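Local atomic coordinates of C2 toxin component I (Clostridium botulinum, PDB entry 2J3Z), a protein that transfers ADP-ribose to actin as the enzymatic component of the binary C2 toxin, working together with a separate cell-binding component. Residues A[366-371]-A[422-427]; A[138-143]-A[216-221]; A[3-8]-A[94-99]. The protein carries 1 engineered substitution. One frame throughout, in Å; residues are numbered along the deposited sequence.

Interaction 1: A[366-371]-A[422-427]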
loop_
_atom_site.group_PDB
_atom_site.type_symbol
_atom_site.label_atom_id
_atom_site.label_comp_id
_atom_site.label_asym_id
_atom_site.label_seq_id
_atom_site.Cartn_x
_atom_site.Cartn_y
_atom_site.Cartn_z
ATOM N N ARG A 366 -5.820 -2.074 -4.536
ATOM C CA ARG A 366 -5.764 -1.235 -3.356
ATOM C C ARG A 366 -6.181 0.149 -3.855
ATOM O O ARG A 366 -5.402 0.872 -4.509
ATOM C CB ARG A 366 -4.369 -1.255 -2.737
ATOM C CG ARG A 366 -4.166 -0.338 -1.553
ATOM C CD ARG A 366 -2.790 -0.599 -0.853
ATOM N NE ARG A 366 -2.578 0.326 0.249
ATOM C CZ ARG A 366 -1.952 1.505 0.150
ATOM N NH1 ARG A 366 -1.448 1.902 -1.019
ATOM N NH2 ARG A 366 -1.821 2.298 1.225
ATOM N N LEU A 367 -7.430 0.489 -3.517
ATOM C CA LEU A 367 -8.176 1.571 -4.151
ATOM C C LEU A 367 -8.241 2.779 -3.277
ATOM O O LEU A 367 -8.710 2.707 -2.155
ATOM C CB LEU A 367 -9.613 1.116 -4.426
ATOM C CG LEU A 367 -10.072 0.455 -5.734
ATOM C CD1 LEU A 367 -8.984 0.086 -6.766
ATOM C CD2 LEU A 367 -10.922 -0.732 -5.396
ATOM N N ARG A 368 -7.778 3.896 -3.816
ATOM C CA ARG A 368 -7.897 5.158 -3.144
ATOM C C ARG A 368 -9.253 5.713 -3.519
ATOM O O ARG A 368 -9.479 6.111 -4.674
ATOM C CB ARG A 368 -6.783 6.138 -3.557
ATOM C CG ARG A 368 -6.783 7.417 -2.698
ATOM C CD ARG A 368 -5.700 8.454 -3.037
ATOM N NE ARG A 368 -4.356 7.879 -2.978
ATOM C CZ ARG A 368 -3.436 7.986 -3.948
ATOM N NH1 ARG A 368 -2.227 7.424 -3.810
ATOM N NH2 ARG A 368 -3.710 8.667 -5.057
ATOM N N LEU A 369 -10.155 5.735 -2.544
ATOM C CA LEU A 369 -11.439 6.365 -2.770
ATOM C C LEU A 369 -11.337 7.784 -2.271
ATOM O O LEU A 369 -11.038 7.990 -1.103
ATOM C CB LEU A 369 -12.539 5.605 -2.031
ATOM C CG LEU A 369 -12.512 4.090 -2.194
ATOM C CD1 LEU A 369 -13.510 3.408 -1.223
ATOM C CD2 LEU A 369 -12.664 3.611 -3.674
ATOM N N SER A 370 -11.577 8.753 -3.164
ATOM C CA SER A 370 -11.567 10.180 -2.834
ATOM C C SER A 370 -12.793 10.527 -2.031
ATOM O O SER A 370 -13.828 9.919 -2.222
ATOM C CB SER A 370 -11.646 11.049 -4.104
ATOM O OG SER A 370 -10.527 10.874 -4.937
ATOM N N GLU A 371 -12.663 11.518 -1.150
ATOM C CA GLU A 371 -13.808 12.180 -0.554
ATOM C C GLU A 371 -14.726 12.645 -1.661
ATOM O O GLU A 371 -14.275 13.256 -2.628
ATOM C CB GLU A 371 -13.407 13.417 0.242
ATOM C CG GLU A 371 -14.627 14.165 0.730
ATOM C CD GLU A 371 -14.318 15.326 1.643
ATOM O OE1 GLU A 371 -15.305 15.976 2.071
ATOM O OE2 GLU A 371 -13.121 15.596 1.940
ATOM N N ASP A 422 -2.064 -0.846 -6.780
ATOM C CA ASP A 422 -2.456 0.478 -6.359
ATOM C C ASP A 422 -3.166 1.244 -7.463
ATOM O O ASP A 422 -2.587 1.504 -8.526
ATOM C CB ASP A 422 -1.231 1.263 -5.889
ATOM C CG ASP A 422 -0.844 0.910 -4.472
ATOM O OD1 ASP A 422 -1.755 0.915 -3.617
ATOM O OD2 ASP A 422 0.350 0.638 -4.211
ATOM N N ALA A 423 -4.423 1.614 -7.193
ATOM C CA ALA A 423 -5.191 2.424 -8.120
ATOM C C ALA A 423 -6.045 3.430 -7.368
ATOM O O ALA A 423 -6.419 3.210 -6.197
ATOM C CB ALA A 423 -6.089 1.533 -9.052
ATOM N N GLU A 424 -6.312 4.522 -8.076
ATOM C CA GLU A 424 -7.297 5.520 -7.719
ATOM C C GLU A 424 -8.656 5.238 -8.348
ATOM O O GLU A 424 -8.753 5.042 -9.567
ATOM C CB GLU A 424 -6.859 6.861 -8.265
ATOM C CG GLU A 424 -5.624 7.426 -7.605
ATOM C CD GLU A 424 -5.336 8.820 -8.115
ATOM O OE1 GLU A 424 -6.269 9.663 -8.217
ATOM O OE2 GLU A 424 -4.165 9.055 -8.427
ATOM N N GLY A 425 -9.698 5.232 -7.516
ATOM C CA GLY A 425 -11.068 5.171 -7.992
ATOM C C GLY A 425 -11.393 6.496 -8.634
ATOM O O GLY A 425 -11.265 7.525 -7.983
ATOM N N ILE A 426 -11.789 6.468 -9.909
ATOM C CA ILE A 426 -12.126 7.679 -10.702
ATOM C C ILE A 426 -13.544 7.529 -11.257
ATOM O O ILE A 426 -13.891 6.464 -11.798
ATOM C CB ILE A 426 -11.169 7.898 -11.905
ATOM C CG1 ILE A 426 -9.697 7.915 -11.461
ATOM C CG2 ILE A 426 -11.491 9.198 -12.603
ATOM C CD1 ILE A 426 -8.701 8.346 -12.556
ATOM N N GLN A 427 -14.362 8.573 -11.125
ATOM C CA GLN A 427 -15.746 8.527 -11.614
ATOM C C GLN A 427 -16.060 9.678 -12.583
ATOM O O GLN A 427 -16.383 10.796 -12.185
ATOM C CB GLN A 427 -16.754 8.448 -10.444
ATOM C CG GLN A 427 -16.550 7.226 -9.480
ATOM C CD GLN A 427 -17.315 7.341 -8.146
ATOM O OE1 GLN A 427 -17.643 8.433 -7.705
ATOM N NE2 GLN A 427 -17.597 6.204 -7.515
HETATM O O HOH W 1 -3.830 2.940 -3.711
HETATM O O HOH W 2 -12.642 8.008 -5.802
#

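Interaction 2: A[138-143]-A[216-221]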
loop_
_atom_site.group_PDB
_atom_site.type_symbol
_atom_site.label_atom_id
_atom_site.label_comp_id
_atom_site.label_asym_id
_atom_site.label_seq_id
_atom_site.Cartn_x
_atom_site.Cartn_y
_atom_site.Cartn_z
ATOM N N ASN A 138 2.954 14.762 -6.599
ATOM C CA ASN A 138 1.679 14.948 -5.893
ATOM C C ASN A 138 0.942 13.639 -5.735
ATOM O O ASN A 138 -0.195 13.611 -5.288
ATOM C CB ASN A 138 0.810 16.031 -6.572
ATOM C CG ASN A 138 1.426 17.404 -6.462
ATOM O OD1 ASN A 138 2.252 17.644 -5.573
ATOM N ND2 ASN A 138 1.039 18.321 -7.356
ATOM N N GLN A 139 1.594 12.555 -6.121
ATOM C CA GLN A 139 1.087 11.215 -5.907
ATOM C C GLN A 139 1.539 10.738 -4.527
ATOM O O GLN A 139 2.575 11.116 -4.059
ATOM C CB GLN A 139 1.597 10.273 -7.017
ATOM C CG GLN A 139 1.037 8.847 -6.996
ATOM C CD GLN A 139 -0.475 8.795 -7.037
ATOM O OE1 GLN A 139 -1.120 8.879 -5.993
ATOM N NE2 GLN A 139 -1.048 8.656 -8.238
ATOM N N GLU A 140 0.756 9.896 -3.879
ATOM C CA GLU A 140 1.094 9.410 -2.561
ATOM C C GLU A 140 1.437 7.943 -2.687
ATOM O O GLU A 140 0.640 7.181 -3.229
ATOM C CB GLU A 140 -0.088 9.610 -1.601
ATOM C CG GLU A 140 0.215 9.266 -0.133
ATOM C CD GLU A 140 -0.777 9.872 0.860
ATOM O OE1 GLU A 140 -1.692 10.617 0.452
ATOM O OE2 GLU A 140 -0.631 9.592 2.064
ATOM N N TYR A 141 2.628 7.579 -2.213
ATOM C CA TYR A 141 3.120 6.208 -2.222
ATOM C C TYR A 141 3.374 5.677 -0.801
ATOM O O TYR A 141 4.193 6.229 -0.061
ATOM C CB TYR A 141 4.417 6.091 -3.033
ATOM C CG TYR A 141 4.246 6.491 -4.469
ATOM C CD1 TYR A 141 3.744 5.584 -5.413
ATOM C CD2 TYR A 141 4.548 7.792 -4.877
ATOM C CE1 TYR A 141 3.576 5.962 -6.733
ATOM C CE2 TYR A 141 4.395 8.172 -6.186
ATOM C CZ TYR A 141 3.902 7.254 -7.113
ATOM O OH TYR A 141 3.724 7.652 -8.419
ATOM N N THR A 142 2.677 4.615 -0.448
ATOM C CA THR A 142 2.821 3.979 0.855
ATOM C C THR A 142 3.974 2.975 0.906
ATOM O O THR A 142 4.132 2.115 0.042
ATOM C CB THR A 142 1.471 3.326 1.307
ATOM O OG1 THR A 142 0.499 4.360 1.529
ATOM C CG2 THR A 142 1.633 2.506 2.604
ATOM N N LYS A 143 4.805 3.114 1.924
ATOM C CA LYS A 143 5.787 2.074 2.219
ATOM C C LYS A 143 5.183 1.026 3.150
ATOM O O LYS A 143 5.048 1.242 4.353
ATOM C CB LYS A 143 7.096 2.660 2.774
ATOM C CG LYS A 143 8.210 1.643 2.687
ATOM C CD LYS A 143 9.561 2.237 2.445
ATOM C CE LYS A 143 10.637 1.135 2.543
ATOM N NZ LYS A 143 10.928 0.388 1.294
ATOM N N SER A 216 3.552 11.259 5.063
ATOM C CA SER A 216 2.169 11.296 5.461
ATOM C C SER A 216 1.752 9.897 5.861
ATOM O O SER A 216 2.603 9.075 6.148
ATOM C CB SER A 216 1.277 11.824 4.332
ATOM O OG SER A 216 0.041 12.260 4.900
ATOM N N GLN A 217 0.446 9.651 5.852
ATOM C CA GLN A 217 -0.100 8.343 6.120
ATOM C C GLN A 217 -1.500 8.236 5.507
ATOM O O GLN A 217 -2.330 9.120 5.690
ATOM C CB GLN A 217 -0.143 8.103 7.643
ATOM C CG GLN A 217 -0.727 6.776 8.012
ATOM C CD GLN A 217 0.120 5.985 8.999
ATOM O OE1 GLN A 217 0.128 4.739 8.958
ATOM N NE2 GLN A 217 0.836 6.690 9.897
ATOM N N GLU A 218 -1.770 7.152 4.789
ATOM C CA GLU A 218 -3.120 6.925 4.270
ATOM C C GLU A 218 -3.960 6.205 5.319
ATOM O O GLU A 218 -3.439 5.407 6.096
ATOM C CB GLU A 218 -3.053 6.080 2.995
ATOM C CG GLU A 218 -2.416 6.838 1.842
ATOM C CD GLU A 218 -2.503 6.112 0.508
ATOM O OE1 GLU A 218 -3.289 6.532 -0.372
ATOM O OE2 GLU A 218 -1.765 5.124 0.343
ATOM N N LEU A 219 -5.256 6.502 5.320
ATOM C CA LEU A 219 -6.237 5.749 6.064
ATOM C C LEU A 219 -6.451 4.380 5.407
ATOM O O LEU A 219 -7.200 4.245 4.431
ATOM C CB LEU A 219 -7.534 6.536 6.184
ATOM C CG LEU A 219 -8.643 5.931 7.044
ATOM C CD1 LEU A 219 -8.155 5.723 8.474
ATOM C CD2 LEU A 219 -9.874 6.816 6.999
ATOM N N ASP A 220 -5.786 3.371 5.970
ATOM C CA ASP A 220 -5.720 2.056 5.372
ATOM C C ASP A 220 -5.728 1.022 6.489
ATOM O O ASP A 220 -4.899 1.075 7.401
ATOM C CB ASP A 220 -4.431 1.944 4.532
ATOM C CG ASP A 220 -4.307 0.647 3.752
ATOM O OD1 ASP A 220 -5.092 -0.330 3.940
ATOM O OD2 ASP A 220 -3.362 0.614 2.938
ATOM N N PHE A 221 -6.667 0.078 6.400
ATOM C CA PHE A 221 -6.838 -0.909 7.463
ATOM C C PHE A 221 -6.213 -2.258 7.140
ATOM O O PHE A 221 -6.282 -3.173 7.943
ATOM C CB PHE A 221 -8.329 -1.028 7.801
ATOM C CG PHE A 221 -8.936 0.278 8.235
ATOM C CD1 PHE A 221 -9.845 0.947 7.411
ATOM C CD2 PHE A 221 -8.549 0.869 9.451
ATOM C CE1 PHE A 221 -10.402 2.161 7.798
ATOM C CE2 PHE A 221 -9.085 2.110 9.839
ATOM C CZ PHE A 221 -10.028 2.748 9.008
HETATM O O HOH W 3 -0.058 4.608 -1.793
HETATM O O HOH W 4 0.207 5.019 4.303
#

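Interaction 3: A[3-8]-A[94-99]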
loop_
_atom_site.group_PDB
_atom_site.type_symbol
_atom_site.label_atom_id
_atom_site.label_comp_id
_atom_site.label_asym_id
_atom_site.label_seq_id
_atom_site.Cartn_x
_atom_site.Cartn_y
_atom_site.Cartn_z
ATOM N N ILE A 3 9.199 20.769 24.637
ATOM C CA ILE A 3 10.220 21.798 24.449
ATOM C C ILE A 3 10.685 21.784 22.985
ATOM O O ILE A 3 10.869 20.708 22.396
ATOM C CB ILE A 3 11.382 21.578 25.449
ATOM C CG1 ILE A 3 10.857 21.703 26.882
ATOM C CG2 ILE A 3 12.556 22.524 25.184
ATOM C CD1 ILE A 3 11.930 21.556 27.985
ATOM N N ILE A 4 10.829 22.964 22.387
ATOM C CA ILE A 4 11.205 23.058 20.979
ATOM C C ILE A 4 12.722 22.857 20.828
ATOM O O ILE A 4 13.504 23.347 21.633
ATOM C CB ILE A 4 10.692 24.381 20.298
ATOM C CG1 ILE A 4 11.343 25.648 20.874
ATOM C CG2 ILE A 4 9.150 24.482 20.378
ATOM C CD1 ILE A 4 11.022 26.945 20.089
ATOM N N LYS A 5 13.116 22.120 19.800
ATOM C CA LYS A 5 14.505 21.748 19.557
ATOM C C LYS A 5 14.727 21.799 18.081
ATOM O O LYS A 5 13.827 21.445 17.325
ATOM C CB LYS A 5 14.779 20.304 20.008
ATOM C CG LYS A 5 14.599 20.012 21.511
ATOM C CD LYS A 5 15.650 20.727 22.307
ATOM C CE LYS A 5 15.807 20.145 23.711
ATOM N NZ LYS A 5 17.061 20.732 24.328
ATOM N N GLU A 6 15.922 22.202 17.651
ATOM C CA GLU A 6 16.254 22.092 16.219
ATOM C C GLU A 6 16.207 20.622 15.760
ATOM O O GLU A 6 16.522 19.713 16.537
ATOM C CB GLU A 6 17.606 22.737 15.899
ATOM C CG GLU A 6 18.768 21.782 15.957
ATOM C CD GLU A 6 20.061 22.445 15.616
ATOM O OE1 GLU A 6 20.266 22.709 14.412
ATOM O OE2 GLU A 6 20.858 22.682 16.548
ATOM N N PRO A 7 15.774 20.376 14.511
ATOM C CA PRO A 7 15.653 18.983 14.064
ATOM C C PRO A 7 16.982 18.224 14.086
ATOM O O PRO A 7 18.061 18.853 14.019
ATOM C CB PRO A 7 15.158 19.119 12.614
ATOM C CG PRO A 7 14.500 20.497 12.555
ATOM C CD PRO A 7 15.355 21.336 13.470
ATOM N N ILE A 8 16.915 16.895 14.200
ATOM C CA ILE A 8 18.083 16.052 13.902
ATOM C C ILE A 8 18.401 16.245 12.416
ATOM O O ILE A 8 17.555 15.952 11.574
ATOM C CB ILE A 8 17.826 14.537 14.181
ATOM C CG1 ILE A 8 17.538 14.297 15.660
ATOM C CG2 ILE A 8 19.033 13.677 13.740
ATOM C CD1 ILE A 8 16.582 13.116 15.921
ATOM N N LEU A 94 10.397 10.234 19.208
ATOM C CA LEU A 94 11.175 11.420 18.893
ATOM C C LEU A 94 10.789 12.661 19.705
ATOM O O LEU A 94 9.618 12.923 19.961
ATOM C CB LEU A 94 11.084 11.742 17.404
ATOM C CG LEU A 94 11.910 10.998 16.345
ATOM C CD1 LEU A 94 11.386 11.404 14.971
ATOM C CD2 LEU A 94 13.415 11.288 16.418
ATOM N N ASP A 95 11.832 13.410 20.039
ATOM C CA ASP A 95 11.888 14.612 20.851
ATOM C C ASP A 95 11.870 15.880 19.999
ATOM O O ASP A 95 11.759 16.986 20.509
ATOM C CB ASP A 95 13.308 14.637 21.459
ATOM C CG ASP A 95 13.299 14.806 22.905
ATOM O OD1 ASP A 95 12.224 14.556 23.504
ATOM O OD2 ASP A 95 14.359 15.159 23.457
ATOM N N ARG A 96 12.042 15.680 18.703
ATOM C CA ARG A 96 12.285 16.736 17.736
ATOM C C ARG A 96 12.085 16.100 16.374
ATOM O O ARG A 96 12.049 14.882 16.267
ATOM C CB ARG A 96 13.719 17.258 17.864
ATOM C CG ARG A 96 14.781 16.147 17.815
ATOM C CD ARG A 96 16.157 16.713 18.004
ATOM N NE ARG A 96 16.567 16.743 19.391
ATOM C CZ ARG A 96 17.477 17.594 19.874
ATOM N NH1 ARG A 96 17.801 17.534 21.156
ATOM N NH2 ARG A 96 18.054 18.516 19.093
ATOM N N ASP A 97 11.955 16.932 15.343
ATOM C CA ASP A 97 11.905 16.451 13.983
ATOM C C ASP A 97 13.242 15.774 13.573
ATOM O O ASP A 97 14.313 16.050 14.142
ATOM C CB ASP A 97 11.604 17.630 13.038
ATOM C CG ASP A 97 10.201 18.193 13.227
ATOM O OD1 ASP A 97 9.469 17.773 14.152
ATOM O OD2 ASP A 97 9.819 19.082 12.440
ATOM N N ALA A 98 13.176 14.896 12.577
ATOM C CA ALA A 98 14.406 14.356 12.006
ATOM C C ALA A 98 14.395 14.554 10.496
ATOM O O ALA A 98 13.411 14.227 9.830
ATOM C CB ALA A 98 14.613 12.864 12.399
ATOM N N ILE A 99 15.485 15.082 9.967
ATOM C CA ILE A 99 15.619 15.250 8.524
ATOM C C ILE A 99 16.599 14.239 7.949
ATOM O O ILE A 99 17.665 14.000 8.534
ATOM C CB ILE A 99 16.021 16.704 8.157
ATOM C CG1 ILE A 99 14.866 17.658 8.528
ATOM C CG2 ILE A 99 16.403 16.823 6.674
ATOM C CD1 ILE A 99 15.258 19.117 8.430
HETATM O O HOH W 5 11.528 18.088 23.425
HETATM O O HOH W 6 12.473 19.720 15.912
HETATM O O HOH W 7 19.495 19.036 23.725
#

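Interaction 1: A[366-371]-A[422-427]
Arg366 and Asp422, bridged residues of two parallel strands, carry their side chains on the same face of the sheet and meet in a salt bridge, with Arg366 NH1 2.8 Å from Asp422 OD1. The arginine runs fully extended, CG anti to the backbone N (chi1 176°), which takes its guanidinium past the shorter aspartate. The oxygen sits close to the guanidinium plane, but the two flat groups are steeply inclined, and NH1 approaches OD1 on its syn side, well out of the carboxylate plane. One water donates to both OD1 and the backbone oxygen of Arg366, while Arg402 takes OD2. On the same face Arg368 bends at chi3 (-56°), and its guanidinium, inclined 44° to the Glu424 carboxylate, pairs with it more loosely: Arg368 NH2 is 3.4 Å from Glu424 OE2 and equally close to CG. Gln139 is the stronger partner of both groups, bonding Arg368 NH2 and Glu424 OE2, and Arg368 NE binds Glu218. Leu367 CD1 lies 4.0 Å from Ala423 CB on the face turned the other way. Between the two backbones, Ala423 N to Arg366 O, Arg368 N to Ala423 O and Gly425 N to Arg368 O are three bonds in the parallel pattern. The chemistry implies charges paired in register along one face: Asp422, held through both carboxylate oxygens, probably stabilises the positive charge of buried Arg366, whose NE and NH2 bind Asp220 and Glu218.

Interaction 2: A[138-143]-A[216-221]
Thr142 and Glu218 make the direct hydrogen bond of this contact: the hydroxyl OG1 of Thr142 donates to Glu218 OE2 at 2.7 Å, meeting that oxygen on its anti side and only 16° out of the carboxylate plane. The threonine hydroxyl stands beside its own backbone N (chi1 -66°), facing the glutamate, whose chain reaches across in extended form. Two waters reinforce this bond. One accepts from Thr142 N and donates to Glu140 O and to Glu218 OE2 (2.8 Å); the other accepts from Glu218 N and donates to Thr142 OG1 (2.9 Å), so the hydroxyl both gives and receives. Packing comes from Glu140, which runs antiparallel alongside Glu218, its OE2 3.3 Å from Glu218 CG and 3.7 Å from Ser216 CB. That oxygen is hydrogen-bonded to Ser192. As for charge, Glu140 OE1 and Glu218 OE1 are 4.5 Å apart, the two carboxylate planes inclined by 31°. This closeness of like charges is probably offset by Arg366 and Arg368, which form salt bridges to the two oxygens of Glu218. Topologically, edge strand 141-142 and the chain leaving strand 206-216 flank strand 192-203, and the contact joins them past the start of that strand. It lies at what is probably the junction of the two ADP-ribosyltransferase-like halves, where edge strand 141-142 and the loop after strand 206-216 meet arginines of strand 363-369.

Interaction 3: A[3-8]-A[94-99]
Ile8 and Arg96, the residues most covered by the contact, pack roughly perpendicular to each other, with Ile8 CG1 3.6 Å from Arg96 CD. Ile8 CD1 goes further, to 3.7 Å from Leu94 CD2, and Ile8 CB rests against Ala98 CB, giving the aliphatic heart of the contact. The arginine then folds back along the tail: CG is wedged between its own N and C (chi1 52°), and a bend at chi3 sets one guanidinium face against Lys5 CB, which lies over its centre. Arg96 NH2 donates to Glu6 O at 3.2 Å with a bent N-H...O angle of 145°. Lys5 NZ and Arg96 NH1 are 4.6 Å apart, and a water accepts from both, weakly from the arginine. Backbone bonds fix the register on which these side chains depend: Ile8 N binds Asp97 O (2.7 Å), and Ile99 N reaches Ile8 O (2.8 Å) almost straight. Further waters link Ile3 O to Asp95 O and Lys5 O to Asp97 N. Pro7 CB packs at 3.9 Å on Asp97 CB, and that aspartate is itself held by Arg167 and Thr170. Through Ala98 and Val168, strand 98-102 also pairs with strand 162-168. The two bonds of Ile8 follow the parallel pattern of a single beta bridge, docking the N-terminal tail ahead of helix 15-31 onto the start of a sheet strand.

Interactions 1 and 2 form one continuous polar network, with centres 12 Å apart, although they lie in different ADP-ribosyltransferase-like parts of the chain. Among the links, Arg366 NE lies 2.8 Å from Asp220 OD2 in a salt bridge, and Arg368 NH2 lies 2.8 Å from Gln139 OE1, probably a hydrogen bond; both arginines also share Glu218. The arginines of strand 363-369 thus meet residues of both segments of interaction 2. Interaction 3 is remote, its centre about 23 Å from that of interaction 2 and about 34 Å from that of interaction 1; nearest atoms are about 11 Å and 21 Å away. Interactions 2 and 3 nevertheless reach the same eight-stranded sheet.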